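Local structure of nucleocapsid (Crimean-congo hemorrhagic fever virus, 4AKL) at residues 73-78 against 410-415; 41-46 against 67-72; 77-82 against 140-145; 61-66 against 431-436. The protein binds single- and double-stranded RNA, probably packaging the viral genome, and probably has a sequence-non-specific DNA endonuclease activity that uses manganese. One frame throughout, in Å; residues are numbered along the deposited sequence.

Contact 1: residues 73-78 against 410-415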
# COMPACT_ATOMS: atom_id res chain seq x y z
N PHE A 73 16.80 -6.93 14.71
CA PHE A 73 17.84 -5.89 14.88
C PHE A 73 17.98 -4.95 13.67
O PHE A 73 18.89 -4.14 13.63
CB PHE A 73 19.20 -6.54 15.23
CG PHE A 73 19.21 -7.30 16.55
CD1 PHE A 73 19.06 -6.62 17.76
CD2 PHE A 73 19.40 -8.67 16.58
CE1 PHE A 73 19.07 -7.31 19.00
CE2 PHE A 73 19.41 -9.38 17.80
CZ PHE A 73 19.24 -8.69 19.02
N CYS A 74 17.07 -5.02 12.70
CA CYS A 74 17.26 -4.26 11.49
C CYS A 74 16.22 -3.21 11.26
O CYS A 74 16.05 -2.78 10.12
CB CYS A 74 17.37 -5.22 10.31
SG CYS A 74 15.95 -6.02 9.97
N ALA A 75 15.52 -2.78 12.33
CA ALA A 75 14.60 -1.64 12.23
C ALA A 75 15.39 -0.36 11.83
O ALA A 75 16.48 -0.14 12.33
CB ALA A 75 13.84 -1.40 13.53
N PRO A 76 14.84 0.43 10.89
CA PRO A 76 15.40 1.72 10.47
C PRO A 76 15.08 2.72 11.52
O PRO A 76 14.01 3.36 11.49
CB PRO A 76 14.70 2.00 9.15
CG PRO A 76 13.47 1.34 9.24
CD PRO A 76 13.66 0.11 10.09
N ILE A 77 16.01 2.86 12.45
CA ILE A 77 15.79 3.70 13.65
C ILE A 77 15.32 5.12 13.39
O ILE A 77 14.38 5.61 14.04
CB ILE A 77 17.03 3.77 14.50
CG1 ILE A 77 17.33 2.38 15.08
CG2 ILE A 77 16.81 4.74 15.64
CD1 ILE A 77 16.19 1.81 16.00
N TYR A 78 15.96 5.75 12.42
CA TYR A 78 15.69 7.18 12.15
C TYR A 78 14.25 7.37 11.76
O TYR A 78 13.55 8.21 12.30
CB TYR A 78 16.59 7.70 11.03
CG TYR A 78 16.44 9.17 10.75
CD1 TYR A 78 17.17 10.09 11.44
CD2 TYR A 78 15.53 9.64 9.78
CE1 TYR A 78 17.05 11.43 11.20
CE2 TYR A 78 15.38 11.02 9.53
CZ TYR A 78 16.14 11.90 10.24
OH TYR A 78 16.04 13.25 10.01
N THR A 410 7.74 -7.37 10.68
CA THR A 410 7.96 -7.85 9.32
C THR A 410 8.70 -6.87 8.41
O THR A 410 9.78 -7.16 7.95
CB THR A 410 6.64 -8.36 8.68
OG1 THR A 410 6.11 -9.37 9.54
CG2 THR A 410 6.84 -9.00 7.31
N LYS A 411 8.13 -5.68 8.19
CA LYS A 411 8.66 -4.82 7.16
C LYS A 411 10.05 -4.18 7.45
O LYS A 411 10.58 -3.44 6.59
CB LYS A 411 7.57 -3.85 6.70
CG LYS A 411 6.67 -4.57 5.72
CD LYS A 411 5.47 -3.82 5.31
CE LYS A 411 4.66 -4.68 4.36
NZ LYS A 411 3.38 -4.05 4.10
N SER A 412 10.64 -4.45 8.63
CA SER A 412 11.97 -4.02 8.91
C SER A 412 12.92 -4.68 7.94
O SER A 412 13.99 -4.14 7.71
CB SER A 412 12.38 -4.25 10.33
OG SER A 412 11.66 -3.41 11.21
N ILE A 413 12.52 -5.83 7.39
CA ILE A 413 13.24 -6.49 6.29
C ILE A 413 13.56 -5.57 5.12
O ILE A 413 14.61 -5.74 4.49
CB ILE A 413 12.44 -7.77 5.79
CG1 ILE A 413 12.69 -8.92 6.72
CG2 ILE A 413 12.93 -8.26 4.49
CD1 ILE A 413 11.63 -10.07 6.63
N LEU A 414 12.68 -4.62 4.81
CA LEU A 414 12.89 -3.71 3.70
C LEU A 414 14.04 -2.72 3.96
O LEU A 414 14.50 -2.07 3.04
CB LEU A 414 11.59 -2.93 3.42
CG LEU A 414 10.47 -3.77 2.85
CD1 LEU A 414 9.22 -2.94 2.69
CD2 LEU A 414 10.87 -4.43 1.51
N ASN A 415 14.47 -2.59 5.22
CA ASN A 415 15.70 -1.89 5.59
C ASN A 415 16.98 -2.71 5.31
O ASN A 415 18.08 -2.17 5.38
CB ASN A 415 15.66 -1.47 7.06
CG ASN A 415 16.72 -0.46 7.41
OD1 ASN A 415 17.07 0.42 6.58
ND2 ASN A 415 17.26 -0.57 8.61

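Contact 2: residues 41-46 against 67-72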
# COMPACT_ATOMS: atom_id res chain seq x y z
N PRO A 41 20.90 -12.14 9.43
CA PRO A 41 20.34 -13.21 10.21
C PRO A 41 20.43 -14.55 9.47
O PRO A 41 20.24 -14.62 8.26
CB PRO A 41 18.88 -12.79 10.41
CG PRO A 41 18.76 -11.42 9.88
CD PRO A 41 19.84 -11.25 8.92
N ASN A 42 20.74 -15.59 10.22
CA ASN A 42 20.87 -16.92 9.68
C ASN A 42 19.65 -17.68 10.14
O ASN A 42 19.48 -17.94 11.34
CB ASN A 42 22.14 -17.58 10.19
CG ASN A 42 22.48 -18.88 9.43
OD1 ASN A 42 21.60 -19.58 8.94
ND2 ASN A 42 23.75 -19.18 9.34
N LEU A 43 18.80 -18.03 9.18
CA LEU A 43 17.55 -18.68 9.48
C LEU A 43 17.56 -20.17 9.12
O LEU A 43 16.54 -20.83 9.22
CB LEU A 43 16.41 -17.94 8.75
CG LEU A 43 16.31 -16.40 8.88
CD1 LEU A 43 15.07 -15.86 8.14
CD2 LEU A 43 16.27 -15.95 10.32
N ASP A 44 18.72 -20.68 8.73
CA ASP A 44 18.91 -22.08 8.27
C ASP A 44 18.25 -23.06 9.18
O ASP A 44 17.46 -23.88 8.74
CB ASP A 44 20.41 -22.46 8.18
CG ASP A 44 21.10 -21.93 6.91
OD1 ASP A 44 20.42 -21.44 6.01
OD2 ASP A 44 22.36 -22.01 6.80
N ARG A 45 18.57 -22.97 10.47
CA ARG A 45 18.08 -23.93 11.43
C ARG A 45 16.55 -24.05 11.44
O ARG A 45 16.04 -25.10 11.78
CB ARG A 45 18.58 -23.62 12.84
CG ARG A 45 17.86 -22.44 13.56
CD ARG A 45 18.66 -22.13 14.84
NE ARG A 45 18.08 -21.05 15.63
CZ ARG A 45 18.29 -19.75 15.45
NH1 ARG A 45 19.07 -19.29 14.46
NH2 ARG A 45 17.70 -18.88 16.24
N PHE A 46 15.84 -23.00 11.07
CA PHE A 46 14.37 -23.06 11.10
C PHE A 46 13.80 -23.96 9.99
O PHE A 46 12.64 -24.38 10.09
CB PHE A 46 13.75 -21.68 11.04
CG PHE A 46 14.13 -20.78 12.22
CD1 PHE A 46 13.51 -20.93 13.46
CD2 PHE A 46 15.08 -19.79 12.07
CE1 PHE A 46 13.86 -20.12 14.55
CE2 PHE A 46 15.44 -18.97 13.14
CZ PHE A 46 14.82 -19.14 14.39
N LEU A 67 10.78 -15.28 11.78
CA LEU A 67 10.41 -13.94 11.35
C LEU A 67 10.94 -12.87 12.32
O LEU A 67 11.47 -11.79 11.92
CB LEU A 67 8.90 -13.92 11.22
CG LEU A 67 8.20 -12.68 10.69
CD1 LEU A 67 8.79 -12.25 9.32
CD2 LEU A 67 6.71 -12.97 10.62
N VAL A 68 10.80 -13.15 13.62
CA VAL A 68 11.39 -12.26 14.62
C VAL A 68 12.92 -12.21 14.50
O VAL A 68 13.53 -11.12 14.60
CB VAL A 68 11.00 -12.62 15.99
CG1 VAL A 68 11.90 -11.90 17.00
CG2 VAL A 68 9.53 -12.28 16.13
N GLU A 69 13.52 -13.36 14.29
CA GLU A 69 14.97 -13.44 14.13
C GLU A 69 15.42 -12.67 12.89
O GLU A 69 16.39 -11.93 12.94
CB GLU A 69 15.41 -14.89 14.05
CG GLU A 69 16.92 -15.01 13.80
CD GLU A 69 17.60 -15.96 14.70
OE1 GLU A 69 16.93 -16.45 15.66
OE2 GLU A 69 18.81 -16.23 14.46
N ALA A 70 14.69 -12.86 11.79
CA ALA A 70 14.91 -12.09 10.61
C ALA A 70 14.87 -10.55 10.83
O ALA A 70 15.56 -9.82 10.13
CB ALA A 70 13.88 -12.48 9.57
N THR A 71 14.07 -10.07 11.78
CA THR A 71 13.78 -8.68 11.88
C THR A 71 14.20 -7.97 13.16
O THR A 71 14.13 -6.76 13.23
CB THR A 71 12.26 -8.47 11.73
OG1 THR A 71 11.60 -9.21 12.70
CG2 THR A 71 11.77 -8.97 10.44
N LYS A 72 14.58 -8.72 14.17
CA LYS A 72 14.81 -8.20 15.46
C LYS A 72 15.71 -6.93 15.48
O LYS A 72 15.40 -5.97 16.18
CB LYS A 72 15.49 -9.30 16.33
CG LYS A 72 15.18 -9.26 17.76
CD LYS A 72 15.98 -10.36 18.51
CE LYS A 72 15.73 -10.41 20.05
NZ LYS A 72 15.07 -9.22 20.69
O HOH W 1 20.32 -14.77 12.85

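Contact 3: residues 77-82 against 140-145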
# COMPACT_ATOMS: atom_id res chain seq x y z
N ILE A 77 16.01 2.86 12.45
CA ILE A 77 15.79 3.70 13.65
C ILE A 77 15.32 5.12 13.39
O ILE A 77 14.38 5.61 14.04
CB ILE A 77 17.03 3.77 14.50
CG1 ILE A 77 17.33 2.38 15.08
CG2 ILE A 77 16.81 4.74 15.64
CD1 ILE A 77 16.19 1.81 16.00
N TYR A 78 15.96 5.75 12.42
CA TYR A 78 15.69 7.18 12.15
C TYR A 78 14.25 7.37 11.76
O TYR A 78 13.55 8.21 12.30
CB TYR A 78 16.59 7.70 11.03
CG TYR A 78 16.44 9.17 10.75
CD1 TYR A 78 17.17 10.09 11.44
CD2 TYR A 78 15.53 9.64 9.78
CE1 TYR A 78 17.05 11.43 11.20
CE2 TYR A 78 15.38 11.02 9.53
CZ TYR A 78 16.14 11.90 10.24
OH TYR A 78 16.04 13.25 10.01
N GLU A 79 13.79 6.56 10.82
CA GLU A 79 12.46 6.75 10.27
C GLU A 79 11.39 6.25 11.23
O GLU A 79 10.34 6.90 11.35
CB GLU A 79 12.33 6.09 8.90
CG GLU A 79 13.14 6.79 7.84
CD GLU A 79 14.66 6.48 7.84
OE1 GLU A 79 15.09 5.47 8.43
OE2 GLU A 79 15.43 7.29 7.22
N CYS A 80 11.67 5.13 11.94
CA CYS A 80 10.75 4.62 12.97
C CYS A 80 10.61 5.67 14.08
O CYS A 80 9.50 5.95 14.54
CB CYS A 80 11.26 3.29 13.55
SG CYS A 80 11.23 1.91 12.39
N ALA A 81 11.73 6.26 14.49
CA ALA A 81 11.65 7.32 15.52
C ALA A 81 10.84 8.51 14.99
O ALA A 81 10.02 9.08 15.71
CB ALA A 81 12.99 7.74 15.96
N TRP A 82 11.08 8.90 13.74
CA TRP A 82 10.31 9.99 13.16
C TRP A 82 8.78 9.68 13.12
O TRP A 82 7.95 10.53 13.46
CB TRP A 82 10.83 10.29 11.75
CG TRP A 82 10.04 11.31 10.93
CD1 TRP A 82 9.27 11.03 9.84
CD2 TRP A 82 9.98 12.73 11.12
NE1 TRP A 82 8.72 12.17 9.34
CE2 TRP A 82 9.14 13.25 10.09
CE3 TRP A 82 10.55 13.63 12.04
CZ2 TRP A 82 8.83 14.62 9.98
CZ3 TRP A 82 10.25 14.99 11.93
CH2 TRP A 82 9.40 15.47 10.90
N ARG A 140 7.34 13.58 4.76
CA ARG A 140 8.58 13.43 4.02
C ARG A 140 9.71 14.25 4.63
O ARG A 140 9.62 15.44 4.65
CB ARG A 140 8.40 13.87 2.54
CG ARG A 140 9.57 13.49 1.63
CD ARG A 140 9.68 14.36 0.40
NE ARG A 140 10.96 14.13 -0.27
CZ ARG A 140 11.12 13.60 -1.49
NH1 ARG A 140 10.08 13.24 -2.23
NH2 ARG A 140 12.34 13.45 -1.95
N VAL A 141 10.75 13.59 5.13
CA VAL A 141 11.97 14.28 5.57
C VAL A 141 13.20 13.74 4.85
O VAL A 141 14.27 14.23 5.08
CB VAL A 141 12.20 14.18 7.08
CG1 VAL A 141 11.19 15.05 7.81
CG2 VAL A 141 12.14 12.73 7.53
N ASN A 142 13.04 12.73 4.01
CA ASN A 142 14.15 12.10 3.26
C ASN A 142 13.55 11.13 2.25
O ASN A 142 12.31 10.95 2.21
CB ASN A 142 15.22 11.41 4.17
CG ASN A 142 14.65 10.26 5.07
OD1 ASN A 142 13.54 9.67 4.84
ND2 ASN A 142 15.44 9.93 6.10
N ALA A 143 14.39 10.50 1.43
CA ALA A 143 13.92 9.56 0.40
C ALA A 143 13.22 8.35 1.02
O ALA A 143 12.30 7.82 0.45
CB ALA A 143 15.06 9.11 -0.50
N ASN A 144 13.67 7.92 2.21
CA ASN A 144 13.04 6.77 2.92
C ASN A 144 11.61 7.07 3.34
O ASN A 144 10.87 6.16 3.58
CB ASN A 144 13.86 6.38 4.16
CG ASN A 144 15.23 5.75 3.82
OD1 ASN A 144 15.46 5.20 2.70
ND2 ASN A 144 16.16 5.79 4.81
N THR A 145 11.21 8.35 3.42
CA THR A 145 9.86 8.74 3.85
C THR A 145 9.07 9.42 2.72
O THR A 145 8.14 10.18 2.99
CB THR A 145 9.95 9.64 5.09
OG1 THR A 145 10.88 10.74 4.83
CG2 THR A 145 10.40 8.80 6.35

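Contact 4: residues 61-66 against 431-436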
# COMPACT_ATOMS: atom_id res chain seq x y z
N SER A 61 4.82 -21.47 15.52
CA SER A 61 5.84 -21.02 16.44
C SER A 61 7.24 -20.95 15.78
O SER A 61 7.98 -19.97 15.98
CB SER A 61 5.83 -21.96 17.65
OG SER A 61 6.91 -21.68 18.53
N ILE A 62 7.59 -21.99 15.01
CA ILE A 62 8.88 -22.02 14.29
C ILE A 62 8.94 -20.85 13.30
O ILE A 62 9.93 -20.08 13.26
CB ILE A 62 9.11 -23.36 13.56
CG1 ILE A 62 9.25 -24.51 14.57
CG2 ILE A 62 10.35 -23.27 12.67
CD1 ILE A 62 8.85 -25.95 14.02
N TYR A 63 7.87 -20.69 12.53
CA TYR A 63 7.81 -19.62 11.53
C TYR A 63 7.84 -18.25 12.19
O TYR A 63 8.51 -17.34 11.67
CB TYR A 63 6.60 -19.73 10.63
CG TYR A 63 6.53 -18.55 9.72
CD1 TYR A 63 7.32 -18.46 8.57
CD2 TYR A 63 5.69 -17.48 10.01
CE1 TYR A 63 7.25 -17.32 7.73
CE2 TYR A 63 5.62 -16.37 9.19
CZ TYR A 63 6.40 -16.28 8.06
OH TYR A 63 6.28 -15.15 7.27
N ALA A 64 7.11 -18.09 13.29
CA ALA A 64 7.07 -16.81 13.98
C ALA A 64 8.45 -16.50 14.58
O ALA A 64 8.85 -15.37 14.57
CB ALA A 64 5.95 -16.76 15.05
N SER A 65 9.18 -17.50 15.05
CA SER A 65 10.54 -17.29 15.60
C SER A 65 11.52 -16.89 14.51
O SER A 65 12.38 -16.03 14.74
CB SER A 65 11.12 -18.55 16.27
OG SER A 65 10.39 -18.93 17.39
N ALA A 66 11.40 -17.52 13.34
CA ALA A 66 12.24 -17.17 12.19
C ALA A 66 12.04 -15.70 11.79
O ALA A 66 12.97 -15.01 11.53
CB ALA A 66 11.93 -18.07 10.99
N VAL A 431 13.69 -14.89 0.82
CA VAL A 431 13.72 -16.25 0.26
C VAL A 431 13.74 -17.32 1.35
O VAL A 431 13.02 -18.35 1.27
CB VAL A 431 14.97 -16.42 -0.69
CG1 VAL A 431 15.33 -17.83 -0.90
CG2 VAL A 431 14.72 -15.72 -2.00
N LYS A 432 14.57 -17.09 2.37
CA LYS A 432 14.69 -18.03 3.44
C LYS A 432 13.36 -18.10 4.18
O LYS A 432 12.95 -19.19 4.57
CB LYS A 432 15.86 -17.74 4.38
CG LYS A 432 16.53 -19.03 4.93
CD LYS A 432 17.30 -19.75 3.76
CE LYS A 432 18.48 -20.54 4.17
NZ LYS A 432 18.23 -21.93 4.58
N LEU A 433 12.64 -16.97 4.32
CA LEU A 433 11.30 -17.02 4.95
C LEU A 433 10.28 -17.78 4.10
O LEU A 433 9.42 -18.50 4.66
CB LEU A 433 10.74 -15.66 5.26
CG LEU A 433 11.49 -14.97 6.38
CD1 LEU A 433 11.27 -13.47 6.27
CD2 LEU A 433 11.07 -15.50 7.77
N PHE A 434 10.35 -17.60 2.80
CA PHE A 434 9.51 -18.32 1.89
C PHE A 434 9.77 -19.84 2.01
O PHE A 434 8.85 -20.58 2.15
CB PHE A 434 9.75 -17.85 0.44
CG PHE A 434 8.95 -18.62 -0.60
CD1 PHE A 434 7.60 -18.32 -0.82
CD2 PHE A 434 9.53 -19.60 -1.36
CE1 PHE A 434 6.89 -19.02 -1.79
CE2 PHE A 434 8.79 -20.30 -2.34
CZ PHE A 434 7.49 -20.01 -2.53
N GLU A 435 11.03 -20.26 1.99
CA GLU A 435 11.39 -21.66 2.04
C GLU A 435 10.89 -22.24 3.34
O GLU A 435 10.31 -23.33 3.37
CB GLU A 435 12.90 -21.85 1.83
CG GLU A 435 13.34 -21.49 0.35
CD GLU A 435 14.86 -21.37 0.15
OE1 GLU A 435 15.60 -21.00 1.10
OE2 GLU A 435 15.32 -21.64 -0.99
N ILE A 436 11.06 -21.49 4.42
CA ILE A 436 10.55 -21.91 5.72
C ILE A 436 9.01 -22.06 5.71
O ILE A 436 8.48 -23.11 6.18
CB ILE A 436 11.01 -20.97 6.84
CG1 ILE A 436 12.51 -21.07 7.03
CG2 ILE A 436 10.32 -21.29 8.16
CD1 ILE A 436 13.05 -19.94 7.84

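Contact 1: residues 73-78 against 410-415
N415 meets C74 and P76 through its amide: ND2 donates to the backbone O of C74 over 2.9 Å in a nearly straight bond (166° at the hydrogen). The acceptor lies in the plane of the amide, whereas the amide nitrogen stands well above the plane of the C74 carbonyl. With CG anti to the backbone N (chi1 -166°), the amide runs alongside the ring of P76, the two side chains passing in opposite directions, and CB of P76 comes to 3.6 Å from CG of N415. The other end of the amide is held from outside, OD1 accepting from the backbone N of S33, so both ends of this buried group are bonded and its rotation is fixed. P76 is the N-cap residue of helix 77-83, and the contact thus joins the connection between helices 56-71 and 77-83 to a 3-10 turn, 410-415, in the long loop that precedes helix 425-440 of this largely helical nucleocapsid fold. One turn earlier, S412 faces C74 and A75. Its OG packs 3.6 Å from CA of A75, and its CB lies 4.0 Å from the sulfur SG of C74. That sulfur, turned between its own backbone N and carbonyl carbon (chi1 68°), sits 3.5 Å from O of S412, while the N415 backbone N bonds to the same S412 O at 3.0 Å.

Contact 2: residues 41-46 against 67-72
R45 grips the carboxylate of E69 end-on with two nitrogens, one to each oxygen. NH2 reaches OE1 of E69 at 2.6 Å, a salt bridge bent to 139° at the hydrogen and made on the syn side of the carboxylate. NH1 donates to OE2 of E69 at 3.1 Å, lying well above the carboxylate plane; the guanidinium and carboxylate planes are 56° apart, so the pairing is bidentate but twisted. A bend of the E69 chain at chi2 (132°) swings its carboxylate toward R45. A water bonded to OE2 also accepts from the backbone N of N42, linking the same carboxylate to the loop before helix 45-52. The contact packs this loop and the beginning of helix 45-52 against the C-terminal part of helix 56-71, two helices consecutive in the chain. Apolar packing accompanies the charges: CD2 of L43 lies 3.7 Å from CG of E69, and the leucine's other methyl, CD1, touches CB of A70 at 3.9 Å. The ring of P41 makes a separate van der Waals contact with the backbone, its CG 3.6 Å from O of A70. The F46 ring presents its edge to E69 OE1, while CZ of F46 lies over one face of the R45 guanidinium. In the outer shell, an Asx turn, with OD1 of N42 accepting from the backbone N of D44, shapes the approach to the helix. D44 in turn forms a salt bridge with K432 of helix 425-440.

Contact 3: residues 77-82 against 140-145
V141 lies over one face of the W82 indole in a CH-pi contact between helix 77-83 and the loop after helix 120-136, in the helical body of the nucleocapsid. This is the tight part of the interface: CG1 of V141 is 3.7 Å from the centroid of the six-membered ring, shifted toward its rim so that it comes to 3.2 Å from CZ2 of W82. The indole itself is held by its NE1, which is hydrogen-bonded to the carbonyl O of F139, just before the loop segment 140-145. The other methyl, CG2 of V141, touches the edge of the Y78 ring more loosely, at 4.2 Å from CE2 of Y78. On the buried helix side CG2 of T145 also packs at 3.7 Å against CG of E79. Toward the partly exposed asparagines of the loop, the contact becomes polar. OE2 of E79 accepts two amide hydrogens, while OE1 is hydrogen-bonded to the hydroxyl of S33, so both carboxylate oxygens have partners. N142 ND2 meets the anti lone pair of E79 OE2 at 2.9 Å with a bent bond of 145°. N144 ND2 reaches E79 OE2 at the same 2.9 Å but nearly straight, at 172°, from far above the carboxylate plane.

Contact 4: residues 61-66 against 431-436
A66 and I436 face each other between the antiparallel segments 61-66 and 431-436, the methyl CB of A66 lying 3.8 Å from CD1 of I436. All the contacts here are van der Waals ones. Among the aliphatic pairs, L433 adds its CD2 methyl, 4.2 Å from CB of A66, so the small alanine is met by branches from two successive turns of the facing helix. The aromatic contacts come from Y63, whose ring is used at its edge: CG2 of I436 lies near the ring plane, 4.1 Å from CD1 of Y63, and the backbone O of L433 also sits in that plane, 3.9 Å from CE1 of Y63. The tyrosine's first torsion (chi1 175°) turns the ring away from its own backbone N and carries it out to L433 and I436. No hydrogen bond crosses between the segments. Their axes approach to 10.5 Å at 176°, almost exactly antiparallel, a spacing that leaves room for the leucine and isoleucine side chains. Helix 45-52 covers one flank, F46 touching both A66 and I436, while I413 packs on L433; on the other side of helix 425-440, F434 and V431 lean on helix 163-181.

How the contacts relate
Contacts 1, 2 and 4 touch one another on one side of the chain's centre, and contact 3 extends from contact 1 through helix 77-83. Contacts 2 and 4 are closest, their centres 7 Å apart; both use helix 56-71, and F46 packs on I62 and S65 between them. Contact 1 follows, 13 Å from contact 2 and 17 Å from contact 4, with I413 touching T71. Contact 3 shares I77 and Y78 with contact 1, whose centre is 11 Å away, but lies about 28 Å from contact 4, centre to centre. In sequence, contact 2 closes before contacts 1 and 3 open, and contact 4 encloses both of these. Contacts 1 and 4 tie the N-terminal region to segments more than 300 residues later, while contacts 2 and 3 are local.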